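PDB 5XHX: helix-turn-helix transcriptional regulator from Pseudomonas aeruginosa, which probably binds DNA as a LuxR-type transcriptional regulator named VqsR, whose N-terminal ligand-binding-type domain makes up this chain. Local coordinates for residues F39-N44 and A153-L158; Q84-Q89 and F100-I105; V125-Q130 and S149-E154; V129-P134 and L141-G146. All coordinates share one frame; numbering follows the deposited sequence.

Overall arrangement
The four contacts trace how an alpha-beta-alpha domain is closed around one antiparallel sheet. Contact 4, the hairpin of strands 127-134 and 140-147, is centred about 4 Å from the chain's centre. Contact 3 shares Val129 and Gln130 with it, about 13 Å away centre to centre, where the loop before helix 153-173 passes strand 127-134. Contact 1, about 7 Å from contact 3 between centres, brings the loop before strand 44-50 to that helix; it opens first and closes last, spanning the others. Contact 2, closing first, joins helix 86-92 to the end of strand 98-101, outermost in this chain's sheet, and the turn after it, about 17 Å from contact 1 between centres.

Contact 1. Residues F39-N44 and A153-L158; sequences FAPVDN and AEQIAL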
loop_
_atom_site.group_PDB
_atom_site.type_symbol
_atom_site.label_atom_id
_atom_site.label_comp_id
_atom_site.label_asym_id
_atom_site.label_seq_id
_atom_site.Cartn_x
_atom_site.Cartn_y
_atom_site.Cartn_z
ATOM N N PHE A 39 5.264 11.479 -13.649
ATOM C CA PHE A 39 4.616 12.785 -13.645
ATOM C C PHE A 39 5.598 13.950 -13.692
ATOM O O PHE A 39 5.161 15.097 -13.824
ATOM C CB PHE A 39 3.739 12.947 -12.388
ATOM C CG PHE A 39 2.833 11.776 -12.105
ATOM C CD1 PHE A 39 1.519 11.767 -12.569
ATOM C CD2 PHE A 39 3.283 10.690 -11.362
ATOM C CE1 PHE A 39 0.673 10.690 -12.303
ATOM C CE2 PHE A 39 2.446 9.608 -11.094
ATOM C CZ PHE A 39 1.138 9.607 -11.564
ATOM N N ALA A 40 6.900 13.701 -13.572
ATOM C CA ALA A 40 7.845 14.787 -13.354
ATOM C C ALA A 40 9.229 14.320 -13.770
ATOM O O ALA A 40 9.489 13.114 -13.830
ATOM C CB ALA A 40 7.842 15.230 -11.878
ATOM N N PRO A 41 10.204 15.303 -14.054
ATOM C CA PRO A 41 11.580 14.923 -14.447
ATOM C C PRO A 41 12.459 14.554 -13.257
ATOM O O PRO A 41 13.400 15.259 -12.880
ATOM C CB PRO A 41 12.070 16.181 -15.165
ATOM C CG PRO A 41 11.382 17.285 -14.448
ATOM C CD PRO A 41 9.993 16.760 -14.163
ATOM N N VAL A 42 12.168 13.404 -12.661
ATOM C CA VAL A 42 12.994 12.855 -11.589
ATOM C C VAL A 42 14.236 12.225 -12.218
ATOM O O VAL A 42 14.149 11.198 -12.890
ATOM C CB VAL A 42 12.216 11.832 -10.757
ATOM C CG1 VAL A 42 13.132 11.194 -9.707
ATOM C CG2 VAL A 42 10.968 12.482 -10.126
ATOM N N ASP A 43 15.399 12.834 -11.992
ATOM C CA ASP A 43 16.648 12.314 -12.534
ATOM C C ASP A 43 17.492 11.588 -11.502
ATOM O O ASP A 43 18.379 10.822 -11.881
ATOM C CB ASP A 43 17.478 13.449 -13.134
ATOM C CG ASP A 43 16.785 14.111 -14.299
ATOM O OD1 ASP A 43 16.161 13.383 -15.092
ATOM O OD2 ASP A 43 16.849 15.353 -14.404
ATOM N N ASN A 44 17.258 11.831 -10.218
ATOM C CA ASN A 44 17.964 11.131 -9.156
ATOM C C ASN A 44 17.023 11.082 -7.958
ATOM O O ASN A 44 15.999 11.772 -7.920
ATOM C CB ASN A 44 19.299 11.825 -8.825
ATOM C CG ASN A 44 20.387 10.843 -8.358
ATOM O OD1 ASN A 44 20.102 9.857 -7.663
ATOM N ND2 ASN A 44 21.647 11.119 -8.733
ATOM N N ALA A 153 5.469 24.617 -11.238
ATOM C CA ALA A 153 4.282 24.644 -10.389
ATOM C C ALA A 153 3.382 23.448 -10.658
ATOM O O ALA A 153 2.807 22.871 -9.729
ATOM C CB ALA A 153 3.512 25.946 -10.597
ATOM N N GLU A 154 3.273 23.045 -11.926
ATOM C CA GLU A 154 2.442 21.903 -12.277
ATOM C C GLU A 154 2.969 20.618 -11.648
ATOM O O GLU A 154 2.187 19.769 -11.211
ATOM C CB GLU A 154 2.379 21.767 -13.801
ATOM C CG GLU A 154 1.503 20.646 -14.286
ATOM C CD GLU A 154 1.429 20.606 -15.809
ATOM O OE1 GLU A 154 1.639 21.664 -16.447
ATOM O OE2 GLU A 154 1.167 19.519 -16.358
ATOM N N GLN A 155 4.291 20.450 -11.612
ATOM C CA GLN A 155 4.872 19.287 -10.944
ATOM C C GLN A 155 4.649 19.340 -9.433
ATOM O O GLN A 155 4.295 18.325 -8.817
ATOM C CB GLN A 155 6.367 19.186 -11.267
ATOM C CG GLN A 155 6.692 18.760 -12.702
ATOM C CD GLN A 155 6.424 19.859 -13.716
ATOM O OE1 GLN A 155 6.739 21.031 -13.485
ATOM N NE2 GLN A 155 5.821 19.489 -14.836
ATOM N N ILE A 156 4.871 20.502 -8.811
ATOM C CA ILE A 156 4.620 20.627 -7.372
ATOM C C ILE A 156 3.156 20.316 -7.066
ATOM O O ILE A 156 2.837 19.585 -6.121
ATOM C CB ILE A 156 4.998 22.027 -6.863
ATOM C CG1 ILE A 156 6.473 22.349 -7.147
ATOM C CG2 ILE A 156 4.699 22.127 -5.370
ATOM C CD1 ILE A 156 7.438 21.359 -6.570
ATOM N N ALA A 157 2.249 20.866 -7.875
ATOM C CA ALA A 157 0.827 20.568 -7.725
ATOM C C ALA A 157 0.571 19.064 -7.761
ATOM O O ALA A 157 -0.146 18.521 -6.912
ATOM C CB ALA A 157 0.035 21.289 -8.828
ATOM N N LEU A 158 1.162 18.371 -8.738
ATOM C CA LEU A 158 1.024 16.915 -8.810
ATOM C C LEU A 158 1.549 16.229 -7.552
ATOM O O LEU A 158 0.898 15.330 -6.996
ATOM C CB LEU A 158 1.771 16.383 -10.037
ATOM C CG LEU A 158 0.909 16.015 -11.237
ATOM C CD1 LEU A 158 0.169 14.715 -10.923
ATOM C CD2 LEU A 158 -0.071 17.134 -11.551
HETATM O O HOH W 1 4.229 17.003 -15.111
#
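The loop between helix 28-36 and strand 44-50 packs here against the first turns of helix 153-173, a loop-to-helix contact at the surface of the alpha-beta-alpha domain. Its apolar half is made by Phe39 and Leu158, whose side chains cross at about a right angle: CD1 of Leu158 reaches CD1 of the Phe39 ring at 3.6 Å, coming in obliquely to the ring. One turn earlier on the helix, the methylene CG of Gln155 lies 3.8 Å from CB of Ala40 and 4.1 Å from CD of Pro41. The glutamine chain bends at chi2 (73°), which brings its amide back over the helix start, where OE1 accepts from the backbone N of Gly152. Its NE2 donates to a water at 3.0 Å. That water also lies unusually close to Phe39 O, so the solvent bridge is less certain; there is no direct hydrogen bond between the segments. Pro41 stands at the centre of an inverse gamma turn, which turns the loop just ahead of strand 44-50. Beyond it, Asp43 and Asn44 both face Gly146 in a classic beta bulge at the start of that strand, while Phe39 extends along helix 153-173 to Leu162 and Ala40 touches Phe159.

Contact 2. Residues Q84-Q89 and F100-I105; sequences QDPFYQ and FHLADI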
loop_
_atom_site.group_PDB
_atom_site.type_symbol
_atom_site.label_atom_id
_atom_site.label_comp_id
_atom_site.label_asym_id
_atom_site.label_seq_id
_atom_site.Cartn_x
_atom_site.Cartn_y
_atom_site.Cartn_z
ATOM N N GLN A 84 24.742 20.976 6.244
ATOM C CA GLN A 84 24.515 22.106 5.342
ATOM C C GLN A 84 23.418 21.817 4.319
ATOM O O GLN A 84 23.150 22.657 3.446
ATOM C CB GLN A 84 25.820 22.461 4.598
ATOM C CG GLN A 84 27.033 22.756 5.541
ATOM C CD GLN A 84 28.390 22.524 4.855
ATOM O OE1 GLN A 84 28.520 22.661 3.631
ATOM N NE2 GLN A 84 29.407 22.196 5.649
ATOM N N ASP A 85 22.806 20.643 4.385
ATOM C CA ASP A 85 21.748 20.306 3.439
ATOM C C ASP A 85 20.484 21.023 3.885
ATOM O O ASP A 85 19.954 20.726 4.966
ATOM C CB ASP A 85 21.548 18.796 3.388
ATOM C CG ASP A 85 20.466 18.362 2.378
ATOM O OD1 ASP A 85 19.712 19.215 1.876
ATOM O OD2 ASP A 85 20.358 17.144 2.139
ATOM N N PRO A 86 19.971 21.965 3.089
ATOM C CA PRO A 86 18.722 22.652 3.479
ATOM C C PRO A 86 17.579 21.694 3.794
ATOM O O PRO A 86 16.712 22.014 4.619
ATOM C CB PRO A 86 18.411 23.551 2.267
ATOM C CG PRO A 86 19.263 23.055 1.142
ATOM C CD PRO A 86 20.474 22.393 1.773
ATOM N N PHE A 87 17.587 20.497 3.213
ATOM C CA PHE A 87 16.516 19.549 3.499
ATOM C C PHE A 87 16.690 18.879 4.858
ATOM O O PHE A 87 15.692 18.483 5.478
ATOM C CB PHE A 87 16.426 18.514 2.380
ATOM C CG PHE A 87 15.808 19.069 1.125
ATOM C CD1 PHE A 87 14.424 19.147 1.009
ATOM C CD2 PHE A 87 16.598 19.561 0.089
ATOM C CE1 PHE A 87 13.835 19.673 -0.144
ATOM C CE2 PHE A 87 16.004 20.109 -1.069
ATOM C CZ PHE A 87 14.626 20.154 -1.175
ATOM N N TYR A 88 17.927 18.756 5.352
ATOM C CA TYR A 88 18.093 18.316 6.737
ATOM C C TYR A 88 17.601 19.386 7.700
ATOM O O TYR A 88 16.898 19.091 8.667
ATOM C CB TYR A 88 19.547 17.975 7.047
ATOM C CG TYR A 88 19.800 17.969 8.547
ATOM C CD1 TYR A 88 19.323 16.924 9.342
ATOM C CD2 TYR A 88 20.456 19.018 9.170
ATOM C CE1 TYR A 88 19.535 16.904 10.712
ATOM C CE2 TYR A 88 20.677 19.010 10.569
ATOM C CZ TYR A 88 20.205 17.944 11.322
ATOM O OH TYR A 88 20.385 17.889 12.681
ATOM N N GLN A 89 17.965 20.642 7.448
ATOM C CA GLN A 89 17.595 21.709 8.368
ATOM C C GLN A 89 16.075 21.875 8.455
ATOM O O GLN A 89 15.532 22.116 9.540
ATOM C CB GLN A 89 18.272 23.018 7.944
ATOM C CG GLN A 89 19.814 23.028 8.142
ATOM C CD GLN A 89 20.270 22.940 9.623
ATOM O OE1 GLN A 89 19.497 23.204 10.552
ATOM N NE2 GLN A 89 21.550 22.584 9.835
ATOM N N PHE A 100 8.529 19.617 0.394
ATOM C CA PHE A 100 9.387 20.787 0.352
ATOM C C PHE A 100 10.077 20.898 -1.003
ATOM O O PHE A 100 10.548 19.904 -1.550
ATOM C CB PHE A 100 10.409 20.743 1.511
ATOM C CG PHE A 100 9.767 20.847 2.879
ATOM C CD1 PHE A 100 9.362 22.080 3.383
ATOM C CD2 PHE A 100 9.538 19.718 3.634
ATOM C CE1 PHE A 100 8.754 22.173 4.638
ATOM C CE2 PHE A 100 8.930 19.803 4.890
ATOM C CZ PHE A 100 8.550 21.024 5.393
ATOM N N HIS A 101 10.131 22.122 -1.520
ATOM C CA HIS A 101 10.786 22.461 -2.778
ATOM C C HIS A 101 12.006 23.327 -2.472
ATOM O O HIS A 101 11.909 24.290 -1.704
ATOM C CB HIS A 101 9.813 23.205 -3.707
ATOM C CG HIS A 101 10.299 23.354 -5.119
ATOM N ND1 HIS A 101 9.718 24.229 -6.013
ATOM C CD2 HIS A 101 11.302 22.739 -5.794
ATOM C CE1 HIS A 101 10.346 24.152 -7.173
ATOM N NE2 HIS A 101 11.309 23.255 -7.068
ATOM N N LEU A 102 13.142 22.976 -3.078
ATOM C CA LEU A 102 14.438 23.590 -2.782
ATOM C C LEU A 102 14.384 25.112 -2.614
ATOM O O LEU A 102 14.794 25.650 -1.576
ATOM C CB LEU A 102 15.433 23.219 -3.890
ATOM C CG LEU A 102 16.820 23.854 -3.717
ATOM C CD1 LEU A 102 17.513 23.279 -2.455
ATOM C CD2 LEU A 102 17.668 23.635 -4.955
ATOM N N ALA A 103 13.865 25.817 -3.624
ATOM C CA ALA A 103 13.875 27.281 -3.612
ATOM C C ALA A 103 13.175 27.876 -2.396
ATOM O O ALA A 103 13.536 28.971 -1.952
ATOM C CB ALA A 103 13.232 27.824 -4.888
ATOM N N ASP A 104 12.192 27.174 -1.825
ATOM C CA ASP A 104 11.458 27.703 -0.678
ATOM C C ASP A 104 12.210 27.587 0.656
ATOM O O ASP A 104 11.785 28.211 1.636
ATOM C CB ASP A 104 10.100 26.986 -0.542
ATOM C CG ASP A 104 9.151 27.273 -1.716
ATOM O OD1 ASP A 104 9.243 28.356 -2.324
ATOM O OD2 ASP A 104 8.302 26.406 -2.019
ATOM N N ILE A 105 13.300 26.818 0.735
ATOM C CA ILE A 105 13.890 26.449 2.019
ATOM C C ILE A 105 15.369 26.788 2.139
ATOM O O ILE A 105 15.972 26.502 3.177
ATOM C CB ILE A 105 13.686 24.949 2.321
ATOM C CG1 ILE A 105 14.544 24.105 1.364
ATOM C CG2 ILE A 105 12.194 24.582 2.258
ATOM C CD1 ILE A 105 14.570 22.620 1.712
HETATM O O HOH W 2 16.169 24.771 5.396
#
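Phe87 N, near the start of helix 86-92, donates to OD1 of Asp85 at 2.8 Å, a capping bond that meets the oxygen from above the carboxylate plane. The other oxygen of this buried N-cap residue, OD2, is hydrogen-bonded to Tyr77 OH, so both ends of the carboxylate have a partner. The ring of the capped Phe87 carries most of the contact across to residues 100-105. CD1 of Ile105 sits over its centre in a CH-pi contact, 3.5 Å from the ring centroid and 12° off the normal. Ile105 CG1 lies between the backbone N and the carbonyl carbon (chi1 70°), with the chain then extended to put the methyl over the ring. At the ring edge, in its plane, comes the carbonyl oxygen of Phe100, 3.6 Å from CE1 of Phe87. CD1 of Leu102 packs 3.8 Å from CE2 of Phe87. Pro86 adds its CG to the same leucine methyl and its CB to Ile105. A water bonded to Pro86 O and Ile105 O joins the two backbones. Helix 86-92 is therefore held to the end of strand 98-101 and the short, weakly bonded helical turn 102-105 chiefly by hydrocarbon packing about one phenylalanine, with water supplying the polar link.

Contact 3. Residues V125-Q130 and S149-E154; sequences VTDEVQ and SRFGAE
A classic beta bulge, in which Thr126 and Asp127 both face Ser147, opens strand 127-134 of the central antiparallel sheet, and the loop that leads into helix 153-173 packs beside it. The one direct hydrogen bond between the two segments runs from the backbone N of Phe151 to OD2 of Asp127, 2.9 Å long. Its N-H...O angle is 158°. The amide meets the carboxylate on its anti side, 15° out of the plane. OD2 also accepts from His101 NE2, on the neighbouring strand 98-101, so two donors, the Phe151 amide and the His101 ring, share this one buried oxygen. OD1 receives a weak bond from the aspartate's own neighbour, Glu128 N. In Asp127, CG anti to the backbone N (chi1 -156°) places the carboxylate beside Phe151 N, and the carboxylate and the Phe151 side chain meet at a slant. Held by its backbone, Phe151 places its ring against the strand: CA of Glu128 comes to the ring edge, 4.0 Å from CE2. Thr126 gives OG1 to Glu148 O and leaves its methyl to the loop, where CG2 lies 3.5 Å from Ser149 O. Further along the strand, the buried methyl CG1 of Val129 approaches the Phe151 ring obliquely, 3.8 Å from CD2.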
loop_
_atom_site.group_PDB
_atom_site.type_symbol
_atom_site.label_atom_id
_atom_site.label_comp_id
_atom_site.label_asym_id
_atom_site.label_seq_id
_atom_site.Cartn_x
_atom_site.Cartn_y
_atom_site.Cartn_z
ATOM N N VAL A 125 22.131 18.188 -8.740
ATOM C CA VAL A 125 22.431 18.904 -9.978
ATOM C C VAL A 125 21.680 20.230 -10.044
ATOM O O VAL A 125 22.308 21.291 -9.987
ATOM C CB VAL A 125 22.165 18.047 -11.234
ATOM C CG1 VAL A 125 22.622 18.795 -12.489
ATOM C CG2 VAL A 125 22.883 16.708 -11.126
ATOM N N THR A 126 20.345 20.207 -10.164
ATOM C CA THR A 126 19.656 21.486 -10.349
ATOM C C THR A 126 18.541 21.775 -9.344
ATOM O O THR A 126 18.585 22.809 -8.671
ATOM C CB THR A 126 19.086 21.588 -11.771
ATOM O OG1 THR A 126 20.162 21.593 -12.719
ATOM C CG2 THR A 126 18.291 22.862 -11.931
ATOM N N ASP A 127 17.522 20.912 -9.257
ATOM C CA ASP A 127 16.376 21.167 -8.390
ATOM C C ASP A 127 16.083 19.933 -7.552
ATOM O O ASP A 127 16.512 18.824 -7.869
ATOM C CB ASP A 127 15.123 21.564 -9.203
ATOM C CG ASP A 127 14.112 22.371 -8.384
ATOM O OD1 ASP A 127 14.366 22.686 -7.189
ATOM O OD2 ASP A 127 13.057 22.704 -8.948
ATOM N N GLU A 128 15.333 20.136 -6.473
ATOM C CA GLU A 128 15.049 19.042 -5.561
ATOM C C GLU A 128 13.695 19.265 -4.909
ATOM O O GLU A 128 13.340 20.401 -4.584
ATOM C CB GLU A 128 16.129 18.925 -4.470
ATOM C CG GLU A 128 16.144 17.583 -3.757
ATOM C CD GLU A 128 17.225 17.486 -2.675
ATOM O OE1 GLU A 128 17.144 16.567 -1.809
ATOM O OE2 GLU A 128 18.140 18.338 -2.680
ATOM N N VAL A 129 12.963 18.172 -4.686
ATOM C CA VAL A 129 11.846 18.182 -3.750
ATOM C C VAL A 129 12.044 17.014 -2.808
ATOM O O VAL A 129 12.762 16.065 -3.106
ATOM C CB VAL A 129 10.455 18.074 -4.420
ATOM C CG1 VAL A 129 10.233 19.207 -5.384
ATOM C CG2 VAL A 129 10.308 16.703 -5.116
ATOM N N GLN A 130 11.358 17.076 -1.676
ATOM C CA GLN A 130 11.454 16.015 -0.691
ATOM C C GLN A 130 10.105 15.845 -0.009
ATOM O O GLN A 130 9.508 16.830 0.433
ATOM C CB GLN A 130 12.543 16.363 0.333
ATOM C CG GLN A 130 12.972 15.263 1.246
ATOM C CD GLN A 130 14.140 15.700 2.111
ATOM O OE1 GLN A 130 15.301 15.463 1.778
ATOM N NE2 GLN A 130 13.835 16.392 3.185
ATOM N N SER A 149 16.733 19.479 -14.395
ATOM C CA SER A 149 15.978 20.681 -14.727
ATOM C C SER A 149 15.208 21.158 -13.487
ATOM O O SER A 149 15.538 20.779 -12.355
ATOM C CB SER A 149 15.075 20.409 -15.941
ATOM O OG SER A 149 14.565 19.089 -15.927
ATOM N N ARG A 150 14.203 22.001 -13.691
ATOM C CA ARG A 150 13.437 22.565 -12.588
ATOM C C ARG A 150 12.084 21.875 -12.471
ATOM O O ARG A 150 11.473 21.501 -13.475
ATOM C CB ARG A 150 13.241 24.071 -12.768
ATOM C CG ARG A 150 14.528 24.868 -12.597
ATOM C CD ARG A 150 14.452 26.261 -13.207
ATOM N NE ARG A 150 14.275 26.232 -14.663
ATOM C CZ ARG A 150 15.139 25.706 -15.535
ATOM N NH1 ARG A 150 16.287 25.171 -15.124
ATOM N NH2 ARG A 150 14.856 25.728 -16.832
ATOM N N PHE A 151 11.636 21.688 -11.234
ATOM C CA PHE A 151 10.262 21.281 -10.979
ATOM C C PHE A 151 9.398 22.528 -11.008
ATOM O O PHE A 151 9.621 23.449 -10.215
ATOM C CB PHE A 151 10.136 20.580 -9.623
ATOM C CG PHE A 151 10.871 19.273 -9.537
ATOM C CD1 PHE A 151 10.443 18.167 -10.258
ATOM C CD2 PHE A 151 11.972 19.140 -8.714
ATOM C CE1 PHE A 151 11.108 16.964 -10.164
ATOM C CE2 PHE A 151 12.642 17.934 -8.610
ATOM C CZ PHE A 151 12.207 16.845 -9.329
ATOM N N GLY A 152 8.441 22.582 -11.936
ATOM C CA GLY A 152 7.559 23.727 -12.052
ATOM C C GLY A 152 6.302 23.573 -11.206
ATOM O O GLY A 152 6.076 22.556 -10.551
ATOM N N ALA A 153 5.469 24.617 -11.238
ATOM C CA ALA A 153 4.282 24.644 -10.389
ATOM C C ALA A 153 3.382 23.448 -10.658
ATOM O O ALA A 153 2.807 22.871 -9.729
ATOM C CB ALA A 153 3.512 25.946 -10.597
ATOM N N GLU A 154 3.273 23.045 -11.926
ATOM C CA GLU A 154 2.442 21.903 -12.277
ATOM C C GLU A 154 2.969 20.618 -11.648
ATOM O O GLU A 154 2.187 19.769 -11.211
ATOM C CB GLU A 154 2.379 21.767 -13.801
ATOM C CG GLU A 154 1.503 20.646 -14.286
ATOM C CD GLU A 154 1.429 20.606 -15.809
ATOM O OE1 GLU A 154 1.639 21.664 -16.447
ATOM O OE2 GLU A 154 1.167 19.519 -16.358
#

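Contact 4. Residues V129-P134 and L141-G146; sequences VQYNVP and LCLSLG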
loop_
_atom_site.group_PDB
_atom_site.type_symbol
_atom_site.label_atom_id
_atom_site.label_comp_id
_atom_site.label_asym_id
_atom_site.label_seq_id
_atom_site.Cartn_x
_atom_site.Cartn_y
_atom_site.Cartn_z
ATOM N N VAL A 129 12.963 18.172 -4.686
ATOM C CA VAL A 129 11.846 18.182 -3.750
ATOM C C VAL A 129 12.044 17.014 -2.808
ATOM O O VAL A 129 12.762 16.065 -3.106
ATOM C CB VAL A 129 10.455 18.074 -4.420
ATOM C CG1 VAL A 129 10.233 19.207 -5.384
ATOM C CG2 VAL A 129 10.308 16.703 -5.116
ATOM N N GLN A 130 11.358 17.076 -1.676
ATOM C CA GLN A 130 11.454 16.015 -0.691
ATOM C C GLN A 130 10.105 15.845 -0.009
ATOM O O GLN A 130 9.508 16.830 0.433
ATOM C CB GLN A 130 12.543 16.363 0.333
ATOM C CG GLN A 130 12.972 15.263 1.246
ATOM C CD GLN A 130 14.140 15.700 2.111
ATOM O OE1 GLN A 130 15.301 15.463 1.778
ATOM N NE2 GLN A 130 13.835 16.392 3.185
ATOM N N TYR A 131 9.653 14.599 0.115
ATOM C CA TYR A 131 8.592 14.259 1.060
ATOM C C TYR A 131 9.211 13.958 2.422
ATOM O O TYR A 131 10.101 13.109 2.513
ATOM C CB TYR A 131 7.805 13.035 0.588
ATOM C CG TYR A 131 6.919 13.241 -0.636
ATOM C CD1 TYR A 131 5.605 13.707 -0.508
ATOM C CD2 TYR A 131 7.390 12.940 -1.904
ATOM C CE1 TYR A 131 4.786 13.861 -1.638
ATOM C CE2 TYR A 131 6.594 13.081 -3.022
ATOM C CZ TYR A 131 5.297 13.538 -2.886
ATOM O OH TYR A 131 4.524 13.670 -4.002
ATOM N N ASN A 132 8.726 14.635 3.470
ATOM C CA ASN A 132 9.210 14.478 4.848
ATOM C C ASN A 132 8.127 13.821 5.684
ATOM O O ASN A 132 7.028 14.375 5.803
ATOM C CB ASN A 132 9.543 15.820 5.503
ATOM C CG ASN A 132 10.839 16.392 5.047
ATOM O OD1 ASN A 132 11.273 16.143 3.928
ATOM N ND2 ASN A 132 11.494 17.153 5.932
ATOM N N VAL A 133 8.441 12.689 6.292
ATOM C CA VAL A 133 7.498 11.946 7.115
ATOM C C VAL A 133 8.094 11.782 8.506
ATOM O O VAL A 133 9.009 10.977 8.702
ATOM C CB VAL A 133 7.155 10.587 6.487
ATOM C CG1 VAL A 133 6.206 9.796 7.395
ATOM C CG2 VAL A 133 6.543 10.817 5.100
ATOM N N PRO A 134 7.617 12.543 9.489
ATOM C CA PRO A 134 8.066 12.341 10.873
ATOM C C PRO A 134 7.795 10.910 11.321
ATOM O O PRO A 134 6.717 10.359 11.083
ATOM C CB PRO A 134 7.230 13.353 11.671
ATOM C CG PRO A 134 6.869 14.423 10.683
ATOM C CD PRO A 134 6.747 13.729 9.345
ATOM N N LEU A 141 11.625 10.489 8.136
ATOM C CA LEU A 141 11.845 9.729 6.910
ATOM C C LEU A 141 11.640 10.636 5.700
ATOM O O LEU A 141 10.614 11.313 5.585
ATOM C CB LEU A 141 10.904 8.525 6.848
ATOM C CG LEU A 141 10.830 7.729 5.542
ATOM C CD1 LEU A 141 12.177 7.066 5.230
ATOM C CD2 LEU A 141 9.752 6.652 5.633
ATOM N N CYS A 142 12.607 10.645 4.787
ATOM C CA CYS A 142 12.566 11.592 3.679
ATOM C C CYS A 142 12.801 10.878 2.363
ATOM O O CYS A 142 13.673 10.006 2.259
ATOM C CB CYS A 142 13.610 12.690 3.844
ATOM S SG CYS A 142 13.385 13.657 5.335
ATOM N N LEU A 143 12.023 11.258 1.362
ATOM C CA LEU A 143 12.229 10.806 0.000
ATOM C C LEU A 143 12.599 12.043 -0.796
ATOM O O LEU A 143 11.764 12.927 -1.004
ATOM C CB LEU A 143 10.986 10.122 -0.582
ATOM C CG LEU A 143 11.113 9.875 -2.092
ATOM C CD1 LEU A 143 12.288 8.917 -2.402
ATOM C CD2 LEU A 143 9.797 9.347 -2.649
ATOM N N SER A 144 13.858 12.110 -1.212
ATOM C CA SER A 144 14.347 13.218 -2.015
ATOM C C SER A 144 14.236 12.843 -3.482
ATOM O O SER A 144 14.603 11.732 -3.866
ATOM C CB SER A 144 15.810 13.533 -1.665
ATOM O OG SER A 144 16.465 14.075 -2.805
ATOM N N LEU A 145 13.712 13.757 -4.290
ATOM C CA LEU A 145 13.636 13.578 -5.734
ATOM C C LEU A 145 14.375 14.750 -6.358
ATOM O O LEU A 145 13.991 15.907 -6.149
ATOM C CB LEU A 145 12.184 13.538 -6.227
ATOM C CG LEU A 145 11.219 12.573 -5.536
ATOM C CD1 LEU A 145 9.790 12.833 -6.037
ATOM C CD2 LEU A 145 11.611 11.133 -5.774
ATOM N N GLY A 146 15.439 14.458 -7.097
ATOM C CA GLY A 146 16.227 15.517 -7.707
ATOM C C GLY A 146 16.011 15.600 -9.203
ATOM O O GLY A 146 15.604 14.614 -9.823
#
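The Tyr131 ring meets CD1 of Leu145 at its edge, 4.4 Å from CE2, while CD2 of Leu143 approaches it obliquely. These residues belong to the antiparallel beta hairpin of strands 127-134 and 140-147, at the centre of the domain's sheet. On the same face, Val133 and Leu141 pair farther along, and the tyrosine's OH is hydrogen-bonded to Phe159 O, tying this face to helix 153-173. Helix 28-36 also packs here, with Trp29 and Leu32 on Leu143 and Leu36 on Leu145. Six backbone hydrogen bonds join the strands, two for each of the pairs Val129-Leu145, Tyr131-Leu143 and Val133-Leu141; the straightest runs from Leu145 N to Val129 O, 2.8 Å long at 177°. Between them, the non-hydrogen-bonded pairs Gln130-Ser144 and Asn132-Cys142 turn their side chains to the other face, where Gln130 and Asn132 touch helix 86-92. Along strand 127-134 itself, Gln130 NE2 donates to Asn132 OD1, two residues on, at 2.7 Å, the donor tilted 17° from the carbonyl plane. Gln130 CG is anti to the backbone N (chi1 -168°), and the extended chain carries its amide alongside Cys142, whose CB lies 3.5 Å from CD of the glutamine. Ser144 OG is hydrogen-bonded to Glu128 OE1, one more polar link on this buried face. The sulfur SG of Cys142 lies 3.5 Å from Gln130 NE2.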